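Local coordinates for 3-oxoacyl-[acyl-carrier-protein] synthase, mitochondrial (Arabidopsis thaliana, PDB 2IX4) that catalyses the condensation steps of mitochondrial fatty acid synthesis, adding two carbons from malonyl-ACP to a growing acyl chain, at residues 98-103 with 254-259; 182-187 with 275-280; 351-356 with 380-385; 374-379 with 407-412. All blocks are in the same frame, centred on the assembly; numbering follows the deposited sequence.

Contact 1 of 4, residues 98-103 with 254-259; sequences EALRDA and VIVLEE
Val256 sets CG1 opposite its own backbone N (chi1 176°), which leaves CG2 beside that N and against Ala99, Leu100 and Ala103. Val256 CG2 lies 3.6 Å from Ala99 O and also meets the methyl of Ala99. The CB of Ala103, four residues on, lies 3.9 Å from Val256 CG2 and about equally near Val256 CB and CG1, so this methyl rests against the whole fork of the valine. Leu100 comes in from the flank: Leu100 CD2 is 4.0 Å from Val256 CG2, and the two side chains cross at about a right angle. Here helix 87-102 lies on strand 251-259 of the large mixed sheet, an alpha-on-beta layer of the thiolase-like fold; the axes of the two segments approach to 7.5 Å, at 40° to each other. Val254, two residues back on the same strand face, has the same rotamer and puts Val254 CG1 4.1 Å from Ala99 CB. Ala99 CB is closer still to the backbone, 3.5 Å from Val254 O. No hydrogen bond joins the two segments; beyond them, Asp102 reaches Lys269 and Tyr271, while Glu258 pairs with Arg266.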
loop_
_atom_site.group_PDB
_atom_site.type_symbol
_atom_site.label_atom_id
_atom_site.label_comp_id
_atom_site.label_asym_id
_atom_site.label_seq_id
_atom_site.Cartn_x
_atom_site.Cartn_y
_atom_site.Cartn_z
ATOM N N GLU A 98 13.485 17.520 5.147
ATOM C CA GLU A 98 13.180 18.913 4.826
ATOM C C GLU A 98 11.860 19.343 5.464
ATOM O O GLU A 98 11.791 20.396 6.100
ATOM C CB GLU A 98 13.134 19.133 3.309
ATOM C CG GLU A 98 12.915 20.591 2.911
ATOM C CD GLU A 98 12.559 20.783 1.443
ATOM O OE1 GLU A 98 12.507 19.790 0.681
ATOM O OE2 GLU A 98 12.331 21.946 1.055
ATOM N N ALA A 99 10.823 18.521 5.287
ATOM C CA ALA A 99 9.501 18.790 5.856
ATOM C C ALA A 99 9.530 18.945 7.379
ATOM O O ALA A 99 8.948 19.885 7.920
ATOM C CB ALA A 99 8.510 17.700 5.444
ATOM N N LEU A 100 10.216 18.030 8.060
ATOM C CA LEU A 100 10.302 18.051 9.524
ATOM C C LEU A 100 11.083 19.248 10.064
ATOM O O LEU A 100 10.723 19.816 11.102
ATOM C CB LEU A 100 10.886 16.736 10.055
ATOM C CG LEU A 100 9.957 15.518 9.967
ATOM C CD1 LEU A 100 10.759 14.229 10.019
ATOM C CD2 LEU A 100 8.896 15.546 11.066
ATOM N N ARG A 101 12.148 19.627 9.365
ATOM C CA ARG A 101 12.931 20.803 9.752
ATOM C C ARG A 101 12.155 22.092 9.477
ATOM O O ARG A 101 12.219 23.040 10.261
ATOM C CB ARG A 101 14.301 20.800 9.072
ATOM C CG ARG A 101 15.204 19.702 9.611
ATOM C CD ARG A 101 16.594 19.715 9.012
ATOM N NE ARG A 101 17.342 18.530 9.432
ATOM C CZ ARG A 101 18.058 18.441 10.550
ATOM N NH1 ARG A 101 18.158 19.473 11.382
ATOM N NH2 ARG A 101 18.690 17.310 10.836
ATOM N N ASP A 102 11.404 22.098 8.376
ATOM C CA ASP A 102 10.463 23.175 8.051
ATOM C C ASP A 102 9.406 23.333 9.153
ATOM O O ASP A 102 9.108 24.452 9.581
ATOM C CB ASP A 102 9.799 22.893 6.697
ATOM C CG ASP A 102 8.924 24.037 6.207
ATOM O OD1 ASP A 102 9.228 25.215 6.495
ATOM O OD2 ASP A 102 7.936 23.750 5.500
ATOM N N ALA A 103 8.863 22.205 9.611
ATOM C CA ALA A 103 7.871 22.172 10.690
ATOM C C ALA A 103 8.486 22.368 12.077
ATOM O O ALA A 103 7.760 22.524 13.065
ATOM C CB ALA A 103 7.090 20.864 10.642
ATOM N N VAL A 254 6.699 15.071 0.628
ATOM C CA VAL A 254 6.367 14.739 2.005
ATOM C C VAL A 254 5.904 15.998 2.735
ATOM O O VAL A 254 6.534 17.057 2.635
ATOM C CB VAL A 254 7.567 14.080 2.747
ATOM C CG1 VAL A 254 7.276 13.930 4.230
ATOM C CG2 VAL A 254 7.907 12.716 2.136
ATOM N N ILE A 255 4.789 15.877 3.451
ATOM C CA ILE A 255 4.298 16.967 4.295
ATOM C C ILE A 255 4.192 16.545 5.754
ATOM O O ILE A 255 4.081 15.353 6.062
ATOM C CB ILE A 255 2.926 17.527 3.814
ATOM C CG1 ILE A 255 1.833 16.452 3.872
ATOM C CG2 ILE A 255 3.053 18.113 2.416
ATOM C CD1 ILE A 255 0.446 16.950 3.499
ATOM N N VAL A 256 4.243 17.530 6.646
ATOM C CA VAL A 256 3.951 17.305 8.053
ATOM C C VAL A 256 2.519 17.759 8.305
ATOM O O VAL A 256 2.195 18.942 8.174
ATOM C CB VAL A 256 4.937 18.043 8.990
ATOM C CG1 VAL A 256 4.536 17.856 10.450
ATOM C CG2 VAL A 256 6.357 17.543 8.769
ATOM N N LEU A 257 1.662 16.796 8.621
ATOM C CA LEU A 257 0.301 17.066 9.040
ATOM C C LEU A 257 0.261 17.039 10.558
ATOM O O LEU A 257 0.945 16.227 11.184
ATOM C CB LEU A 257 -0.639 15.996 8.495
ATOM C CG LEU A 257 -0.857 15.898 6.987
ATOM C CD1 LEU A 257 -1.374 14.518 6.637
ATOM C CD2 LEU A 257 -1.821 16.982 6.507
ATOM N N GLU A 258 -0.520 17.934 11.155
ATOM C CA GLU A 258 -0.742 17.877 12.595
ATOM C C GLU A 258 -2.053 18.499 13.040
ATOM O O GLU A 258 -2.607 19.371 12.370
ATOM C CB GLU A 258 0.456 18.425 13.396
ATOM C CG GLU A 258 0.692 19.905 13.358
ATOM C CD GLU A 258 1.922 20.307 14.171
ATOM O OE1 GLU A 258 1.860 20.321 15.422
ATOM O OE2 GLU A 258 2.961 20.619 13.557
ATOM N N GLU A 259 -2.544 18.015 14.176
ATOM C CA GLU A 259 -3.772 18.510 14.770
ATOM C C GLU A 259 -3.631 19.999 15.098
ATOM O O GLU A 259 -2.598 20.439 15.607
ATOM C CB GLU A 259 -4.136 17.671 16.004
ATOM C CG GLU A 259 -5.532 17.919 16.557
ATOM C CD GLU A 259 -5.568 19.083 17.526
ATOM O OE1 GLU A 259 -4.573 19.273 18.260
ATOM O OE2 GLU A 259 -6.584 19.811 17.550
#

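Contact 2 of 4, residues 182-187 with 275-280; sequences GAHSIG and CGYGMS
Tyr277 lays one face of its ring on Gly187, where helix 181-195 packs on strand 272-281 of the large sheet in the alpha-beta layering of the thiolase-like fold. Gly187 CA stands 3.3 Å from the centroid of the Tyr277 ring and only 5° off its normal, a CH-pi contact centred on the ring. A side chain at Gly187 would point into the tyrosine and clash, so the lack of one lets helix and strand come this close. At the ring's far end, Tyr277 OH lies at the edge of the His184 imidazole, near its plane, 3.0 Å from His184 ND1 in a bent (137°) hydrogen bond that either partner could donate. The two ring planes are turned 76° against each other. Tyr277 OH also bonds Asp188, so two side chains of one helix hold the phenol. A phenylalanine in place of the tyrosine would probably leave His184 ND1 and Asp188 without this shared partner and hold the imidazole's rotation less firmly. His184 also packs on Asn172 of the second subunit, and Met279 on Asp197 of that subunit. Met279 SD stands at the imidazole edge, and Met279 CG lies 3.7 Å from His184 CE1.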
loop_
_atom_site.group_PDB
_atom_site.type_symbol
_atom_site.label_atom_id
_atom_site.label_comp_id
_atom_site.label_asym_id
_atom_site.label_seq_id
_atom_site.Cartn_x
_atom_site.Cartn_y
_atom_site.Cartn_z
ATOM N N GLY A 182 0.374 8.792 -3.306
ATOM C CA GLY A 182 0.741 9.949 -2.485
ATOM C C GLY A 182 -0.454 10.680 -1.898
ATOM O O GLY A 182 -0.360 11.272 -0.824
ATOM N N ALA A 183 -1.584 10.630 -2.598
ATOM C CA ALA A 183 -2.798 11.302 -2.143
ATOM C C ALA A 183 -3.473 10.523 -1.015
ATOM O O ALA A 183 -3.774 11.092 0.039
ATOM C CB ALA A 183 -3.760 11.528 -3.305
ATOM N N HIS A 184 -3.693 9.226 -1.236
ATOM C CA HIS A 184 -4.264 8.348 -0.214
ATOM C C HIS A 184 -3.401 8.267 1.045
ATOM O O HIS A 184 -3.932 8.182 2.148
ATOM C CB HIS A 184 -4.506 6.943 -0.767
ATOM C CG HIS A 184 -5.633 6.862 -1.748
ATOM N ND1 HIS A 184 -6.950 6.732 -1.362
ATOM C CD2 HIS A 184 -5.639 6.876 -3.101
ATOM C CE1 HIS A 184 -7.718 6.672 -2.437
ATOM N NE2 HIS A 184 -6.947 6.752 -3.505
ATOM N N SER A 185 -2.078 8.291 0.885
ATOM C CA SER A 185 -1.178 8.244 2.037
ATOM C C SER A 185 -1.380 9.465 2.935
ATOM O O SER A 185 -1.445 9.340 4.162
ATOM C CB SER A 185 0.285 8.132 1.594
ATOM O OG SER A 185 0.603 6.811 1.175
ATOM N N ILE A 186 -1.486 10.634 2.309
ATOM C CA ILE A 186 -1.758 11.892 3.006
ATOM C C ILE A 186 -3.164 11.873 3.618
ATOM O O ILE A 186 -3.356 12.256 4.773
ATOM C CB ILE A 186 -1.581 13.111 2.053
ATOM C CG1 ILE A 186 -0.091 13.400 1.833
ATOM C CG2 ILE A 186 -2.290 14.357 2.599
ATOM C CD1 ILE A 186 0.218 14.279 0.626
ATOM N N GLY A 187 -4.134 11.406 2.837
ATOM C CA GLY A 187 -5.520 11.334 3.282
ATOM C C GLY A 187 -5.737 10.395 4.454
ATOM O O GLY A 187 -6.439 10.740 5.406
ATOM N N CYS A 275 -9.063 19.975 4.364
ATOM C CA CYS A 275 -10.501 20.024 4.641
ATOM C C CYS A 275 -11.305 18.921 3.971
ATOM O O CYS A 275 -12.441 18.646 4.368
ATOM C CB CYS A 275 -11.072 21.380 4.211
ATOM S SG CYS A 275 -10.371 22.791 5.086
ATOM N N GLY A 276 -10.726 18.300 2.951
ATOM C CA GLY A 276 -11.437 17.285 2.190
ATOM C C GLY A 276 -10.536 16.193 1.668
ATOM O O GLY A 276 -9.449 16.464 1.156
ATOM N N TYR A 277 -11.003 14.957 1.814
ATOM C CA TYR A 277 -10.328 13.774 1.292
ATOM C C TYR A 277 -11.387 12.895 0.634
ATOM O O TYR A 277 -11.962 12.008 1.266
ATOM C CB TYR A 277 -9.586 13.050 2.425
ATOM C CG TYR A 277 -8.971 11.694 2.104
ATOM C CD1 TYR A 277 -8.334 11.443 0.881
ATOM C CD2 TYR A 277 -8.994 10.670 3.053
ATOM C CE1 TYR A 277 -7.763 10.194 0.608
ATOM C CE2 TYR A 277 -8.424 9.429 2.793
ATOM C CZ TYR A 277 -7.810 9.198 1.573
ATOM O OH TYR A 277 -7.249 7.963 1.331
ATOM N N GLY A 278 -11.658 13.173 -0.637
ATOM C CA GLY A 278 -12.678 12.447 -1.382
ATOM C C GLY A 278 -12.087 11.230 -2.050
ATOM O O GLY A 278 -11.031 11.318 -2.676
ATOM N N MET A 279 -12.773 10.096 -1.916
ATOM C CA MET A 279 -12.320 8.832 -2.494
ATOM C C MET A 279 -13.422 8.186 -3.300
ATOM O O MET A 279 -14.588 8.230 -2.909
ATOM C CB MET A 279 -11.884 7.859 -1.400
ATOM C CG MET A 279 -10.602 8.232 -0.679
ATOM S SD MET A 279 -10.318 7.176 0.757
ATOM C CE MET A 279 -11.603 7.747 1.867
ATOM N N SER A 280 -13.046 7.573 -4.417
ATOM C CA SER A 280 -13.989 6.802 -5.216
ATOM C C SER A 280 -13.277 5.726 -6.022
ATOM O O SER A 280 -12.044 5.647 -6.032
ATOM C CB SER A 280 -14.770 7.718 -6.162
ATOM O OG SER A 280 -13.949 8.151 -7.233
#

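Contact 3 of 4, residues 351-356 with 380-385; sequences SSTKGA and VAPMTL
Pro382 opens the contact along 380-385, its CG and CB against a methyl: Thr353 CG2 lies 3.6 Å from Pro382 CG and almost as near Pro382 CB. Ser351 OG donates a hydrogen bond to Pro382 O at 2.7 Å, the hydroxyl sitting above the carbonyl plane. Ser351 OG lies between its own backbone N and carbonyl carbon (chi1 62°), which turns the hydroxyl across to this oxygen; the same OG also meets the Tyr316 hydroxyl. The CB of Met383 points away, and the residue contributes mainly backbone. Next, Thr384 OG1 accepts from Ser352 N at 3.2 Å, while the same hydroxyl hydrogen-bonds to Leu401 O. Thr384 CA makes a CH...O contact with Ser352 O, which also takes a hydrogen bond from a water. That water accepts from Leu385 N at 3.0 Å and bridges the two backbones. Leu385 CD1 lies 3.8 Å from both CA and CB of Ala356, beside the first turn of helix 354-357. Ser352 OG, bonded to Ala321 O, weakly caps that turn at Lys354 N. The contact backs the metal site: Lys354 NZ makes a salt bridge to Glu368 and Thr353 OG1 a weak hydrogen bond to Asn318, both ligands of the bound potassium ion. Segment 380-385 follows helix 364-378, begins as strand 380-381 and passes the end of strand 349-351. Leu25 of helix 18-26 packs on Thr353, Ala356 and Pro382.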
loop_
_atom_site.group_PDB
_atom_site.type_symbol
_atom_site.label_atom_id
_atom_site.label_comp_id
_atom_site.label_asym_id
_atom_site.label_seq_id
_atom_site.Cartn_x
_atom_site.Cartn_y
_atom_site.Cartn_z
ATOM N N SER A 351 -4.991 23.890 -13.673
ATOM C CA SER A 351 -3.822 23.530 -14.462
ATOM C C SER A 351 -3.341 22.141 -14.084
ATOM O O SER A 351 -3.697 21.622 -13.024
ATOM C CB SER A 351 -2.694 24.543 -14.243
ATOM O OG SER A 351 -2.272 24.553 -12.889
ATOM N N SER A 352 -2.545 21.540 -14.963
ATOM C CA SER A 352 -1.768 20.358 -14.618
ATOM C C SER A 352 -0.286 20.707 -14.659
ATOM O O SER A 352 0.189 21.306 -15.625
ATOM C CB SER A 352 -2.051 19.205 -15.570
ATOM O OG SER A 352 -1.145 18.141 -15.324
ATOM N N THR A 353 0.433 20.329 -13.606
ATOM C CA THR A 353 1.855 20.642 -13.489
ATOM C C THR A 353 2.747 19.516 -14.029
ATOM O O THR A 353 3.979 19.587 -13.939
ATOM C CB THR A 353 2.238 20.986 -12.029
ATOM O OG1 THR A 353 1.609 20.064 -11.136
ATOM C CG2 THR A 353 1.787 22.385 -11.681
ATOM N N LYS A 354 2.121 18.498 -14.616
ATOM C CA LYS A 354 2.838 17.336 -15.149
ATOM C C LYS A 354 3.617 17.621 -16.439
ATOM O O LYS A 354 4.488 16.839 -16.824
ATOM C CB LYS A 354 1.888 16.147 -15.331
ATOM C CG LYS A 354 1.487 15.488 -14.012
ATOM C CD LYS A 354 0.831 14.134 -14.241
ATOM C CE LYS A 354 0.548 13.399 -12.938
ATOM N NZ LYS A 354 -0.497 14.074 -12.115
ATOM N N GLY A 355 3.307 18.730 -17.103
ATOM C CA GLY A 355 4.128 19.201 -18.219
ATOM C C GLY A 355 5.548 19.517 -17.766
ATOM O O GLY A 355 6.499 19.354 -18.531
ATOM N N ALA A 356 5.679 19.947 -16.511
ATOM C CA ALA A 356 6.959 20.356 -15.923
ATOM C C ALA A 356 7.683 19.235 -15.167
ATOM O O ALA A 356 8.893 19.053 -15.321
ATOM C CB ALA A 356 6.745 21.548 -14.999
ATOM N N VAL A 380 -0.275 32.224 -5.964
ATOM C CA VAL A 380 0.166 32.034 -7.347
ATOM C C VAL A 380 -0.285 30.650 -7.791
ATOM O O VAL A 380 -0.010 29.658 -7.118
ATOM C CB VAL A 380 1.715 32.120 -7.503
ATOM C CG1 VAL A 380 2.109 32.140 -8.979
ATOM C CG2 VAL A 380 2.279 33.345 -6.808
ATOM N N ALA A 381 -0.989 30.585 -8.916
ATOM C CA ALA A 381 -1.391 29.306 -9.486
ATOM C C ALA A 381 -0.455 28.960 -10.643
ATOM O O ALA A 381 -0.242 29.788 -11.531
ATOM C CB ALA A 381 -2.840 29.359 -9.949
ATOM N N PRO A 382 0.122 27.743 -10.628
ATOM C CA PRO A 382 1.100 27.357 -11.650
ATOM C C PRO A 382 0.486 27.109 -13.029
ATOM O O PRO A 382 -0.699 26.777 -13.138
ATOM C CB PRO A 382 1.706 26.067 -11.089
ATOM C CG PRO A 382 0.653 25.507 -10.210
ATOM C CD PRO A 382 -0.097 26.673 -9.637
ATOM N N MET A 383 1.303 27.271 -14.064
ATOM C CA MET A 383 0.878 27.081 -15.450
ATOM C C MET A 383 0.844 25.610 -15.860
ATOM O O MET A 383 1.466 24.763 -15.217
ATOM C CB MET A 383 1.820 27.839 -16.393
ATOM C CG MET A 383 3.232 27.264 -16.484
ATOM S SD MET A 383 4.347 28.252 -17.490
ATOM C CE MET A 383 4.837 29.518 -16.323
ATOM N N THR A 384 0.108 25.323 -16.933
ATOM C CA THR A 384 0.255 24.073 -17.672
ATOM C C THR A 384 1.197 24.367 -18.834
ATOM O O THR A 384 0.973 25.314 -19.588
ATOM C CB THR A 384 -1.086 23.569 -18.259
ATOM O OG1 THR A 384 -2.115 23.653 -17.273
ATOM C CG2 THR A 384 -0.965 22.130 -18.735
ATOM N N LEU A 385 2.247 23.566 -18.974
ATOM C CA LEU A 385 3.182 23.726 -20.081
ATOM C C LEU A 385 2.660 23.061 -21.351
ATOM O O LEU A 385 1.904 22.088 -21.287
ATOM C CB LEU A 385 4.563 23.166 -19.723
ATOM C CG LEU A 385 5.456 23.952 -18.754
ATOM C CD1 LEU A 385 6.715 23.158 -18.445
ATOM C CD2 LEU A 385 5.826 25.320 -19.312
HETATM O O HOH W 1 2.629 21.632 -16.684
#

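Contact 4 of 4, residues 374-379 with 407-412; sequences LAIHHG and MLVRTA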
loop_
_atom_site.group_PDB
_atom_site.type_symbol
_atom_site.label_atom_id
_atom_site.label_comp_id
_atom_site.label_asym_id
_atom_site.label_seq_id
_atom_site.Cartn_x
_atom_site.Cartn_y
_atom_site.Cartn_z
ATOM N N LEU A 374 1.060 25.374 -1.705
ATOM C CA LEU A 374 1.893 26.535 -2.047
ATOM C C LEU A 374 1.127 27.603 -2.829
ATOM O O LEU A 374 1.410 28.793 -2.697
ATOM C CB LEU A 374 3.154 26.105 -2.805
ATOM C CG LEU A 374 4.245 25.416 -1.974
ATOM C CD1 LEU A 374 5.313 24.803 -2.877
ATOM C CD2 LEU A 374 4.870 26.378 -0.968
ATOM N N ALA A 375 0.164 27.166 -3.640
ATOM C CA ALA A 375 -0.735 28.078 -4.348
ATOM C C ALA A 375 -1.510 28.950 -3.361
ATOM O O ALA A 375 -1.617 30.166 -3.546
ATOM C CB ALA A 375 -1.693 27.297 -5.249
ATOM N N ILE A 376 -2.047 28.316 -2.319
ATOM C CA ILE A 376 -2.707 29.019 -1.220
ATOM C C ILE A 376 -1.719 29.945 -0.506
ATOM O O ILE A 376 -2.006 31.123 -0.298
ATOM C CB ILE A 376 -3.339 28.024 -0.208
ATOM C CG1 ILE A 376 -4.488 27.246 -0.866
ATOM C CG2 ILE A 376 -3.831 28.755 1.042
ATOM C CD1 ILE A 376 -4.948 26.030 -0.087
ATOM N N HIS A 377 -0.554 29.408 -0.158
ATOM C CA HIS A 377 0.443 30.136 0.629
ATOM C C HIS A 377 1.009 31.375 -0.072
ATOM O O HIS A 377 1.213 32.411 0.564
ATOM C CB HIS A 377 1.575 29.190 1.053
ATOM C CG HIS A 377 2.553 29.804 2.005
ATOM N ND1 HIS A 377 2.197 30.235 3.266
ATOM C CD2 HIS A 377 3.879 30.052 1.884
ATOM C CE1 HIS A 377 3.260 30.729 3.876
ATOM N NE2 HIS A 377 4.294 30.627 3.059
ATOM N N HIS A 378 1.253 31.263 -1.379
ATOM C CA HIS A 378 1.894 32.333 -2.155
ATOM C C HIS A 378 0.928 33.181 -2.988
ATOM O O HIS A 378 1.285 34.275 -3.432
ATOM C CB HIS A 378 2.978 31.757 -3.071
ATOM C CG HIS A 378 4.146 31.177 -2.339
ATOM N ND1 HIS A 378 4.999 31.943 -1.574
ATOM C CD2 HIS A 378 4.609 29.907 -2.263
ATOM C CE1 HIS A 378 5.934 31.169 -1.053
ATOM N NE2 HIS A 378 5.721 29.929 -1.457
ATOM N N GLY A 379 -0.284 32.676 -3.202
ATOM C CA GLY A 379 -1.253 33.351 -4.062
ATOM C C GLY A 379 -0.816 33.355 -5.516
ATOM O O GLY A 379 -0.940 34.364 -6.204
ATOM N N MET A 407 -3.102 35.395 -8.007
ATOM C CA MET A 407 -4.515 35.420 -7.621
ATOM C C MET A 407 -4.641 35.004 -6.166
ATOM O O MET A 407 -3.800 34.264 -5.659
ATOM C CB MET A 407 -5.354 34.482 -8.501
ATOM C CG MET A 407 -4.905 33.027 -8.487
ATOM S SD MET A 407 -5.967 31.947 -9.466
ATOM C CE MET A 407 -7.430 31.862 -8.437
ATOM N N LEU A 408 -5.687 35.482 -5.493
ATOM C CA LEU A 408 -6.021 34.974 -4.168
ATOM C C LEU A 408 -6.475 33.527 -4.299
ATOM O O LEU A 408 -7.434 33.229 -5.020
ATOM C CB LEU A 408 -7.114 35.814 -3.502
ATOM C CG LEU A 408 -6.735 37.174 -2.911
ATOM C CD1 LEU A 408 -7.958 37.814 -2.264
ATOM C CD2 LEU A 408 -5.593 37.066 -1.901
ATOM N N VAL A 409 -5.752 32.631 -3.633
ATOM C CA VAL A 409 -6.127 31.224 -3.572
ATOM C C VAL A 409 -6.435 30.883 -2.117
ATOM O O VAL A 409 -5.524 30.670 -1.317
ATOM C CB VAL A 409 -5.018 30.283 -4.122
ATOM C CG1 VAL A 409 -5.519 28.842 -4.182
ATOM C CG2 VAL A 409 -4.549 30.729 -5.500
ATOM N N ARG A 410 -7.717 30.864 -1.771
ATOM C CA ARG A 410 -8.116 30.492 -0.412
ATOM C C ARG A 410 -8.437 29.001 -0.314
ATOM O O ARG A 410 -8.380 28.422 0.767
ATOM C CB ARG A 410 -9.267 31.367 0.102
ATOM C CG ARG A 410 -10.579 31.237 -0.649
ATOM C CD ARG A 410 -11.399 32.523 -0.534
ATOM N NE ARG A 410 -12.707 32.394 -1.178
ATOM C CZ ARG A 410 -12.994 32.817 -2.406
ATOM N NH1 ARG A 410 -12.066 33.415 -3.148
ATOM N NH2 ARG A 410 -14.217 32.647 -2.892
ATOM N N THR A 411 -8.755 28.393 -1.455
ATOM C CA THR A 411 -9.048 26.966 -1.532
ATOM C C THR A 411 -8.361 26.341 -2.749
ATOM O O THR A 411 -8.402 26.899 -3.848
ATOM C CB THR A 411 -10.566 26.703 -1.622
ATOM O OG1 THR A 411 -11.128 27.526 -2.645
ATOM C CG2 THR A 411 -11.254 27.018 -0.300
ATOM N N ALA A 412 -7.730 25.187 -2.542
ATOM C CA ALA A 412 -7.053 24.461 -3.616
ATOM C C ALA A 412 -7.355 22.971 -3.536
ATOM O O ALA A 412 -7.201 22.359 -2.479
ATOM C CB ALA A 412 -5.550 24.706 -3.569
HETATM O O HOH W 2 -3.667 33.058 -1.646
#
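Ile376 meets Val409 and Ala412 along its whole length, where the end of helix 364-378 lies against the start of strand 411-418 of the large sheet. Ile376 CB begins over the backbone of the other segment, 3.6 Å from Val409 O, and the same oxygen receives a CH...O contact from Ile376 CA at 3.3 Å. The CG2 branch, anti to the backbone N, stays beside this carbonyl. Ile376 CG1, anti to the carbonyl carbon and beside the backbone N (chi1 -66°), lies 3.8 Å from Val409 CG1, the two side chains crossing at about a right angle. Further out, the extended chi2 of 166° carries Ile376 CD1 past Val409 to a point 3.8 Å from Ala412 CB. Phe428 and Ser430 also touch this isoleucine. An alanine in place of Ile376 would lose CG1, CG2 and CD1, and is likely to open a gap between the helix and Ala412 and leave Val409 CG1 with less to pack on. Val409 also leans on the residue before Ile376, Val409 CB lying 3.5 Å from Ala375 O. Past the helix end, Gly379, with positive phi, bends the chain so that Gly379 O accepts from Met407 N at 3.0 Å, nearly straight at 173° although the donor sits above the carbonyl plane; Lys406 NZ is a further donor to it. A water donates to Ile376 O and accepts from Val409 N, bridging the two backbones. Apolar packing thus fills the inner part of this contact, whereas a direct bond and a bridging water join the backbones towards the helix terminus.

In the fold
Contacts 1 and 2 are buried helix-on-strand layers of the same large sheet and touch through Ile186, which meets Ile255 and Leu257. Contact 1 is wholly apolar, whereas contact 2 adds a polar pair beside the second subunit and lies nearer the predicted active-site residues. Contacts 3 and 4 share the connection out of helix 364-378 and meet where Val380 O reaches Ala375 CB. Contact 3, also buried, joins mostly loop to loop through hydroxyls, backbone and a water, with the side chain of Thr353 about 6 Å from the bound potassium ion. Contact 4 is partly buried, reaches the large sheet as 1 and 2 do, and combines apolar packing with backbone bonding at its more exposed helix end.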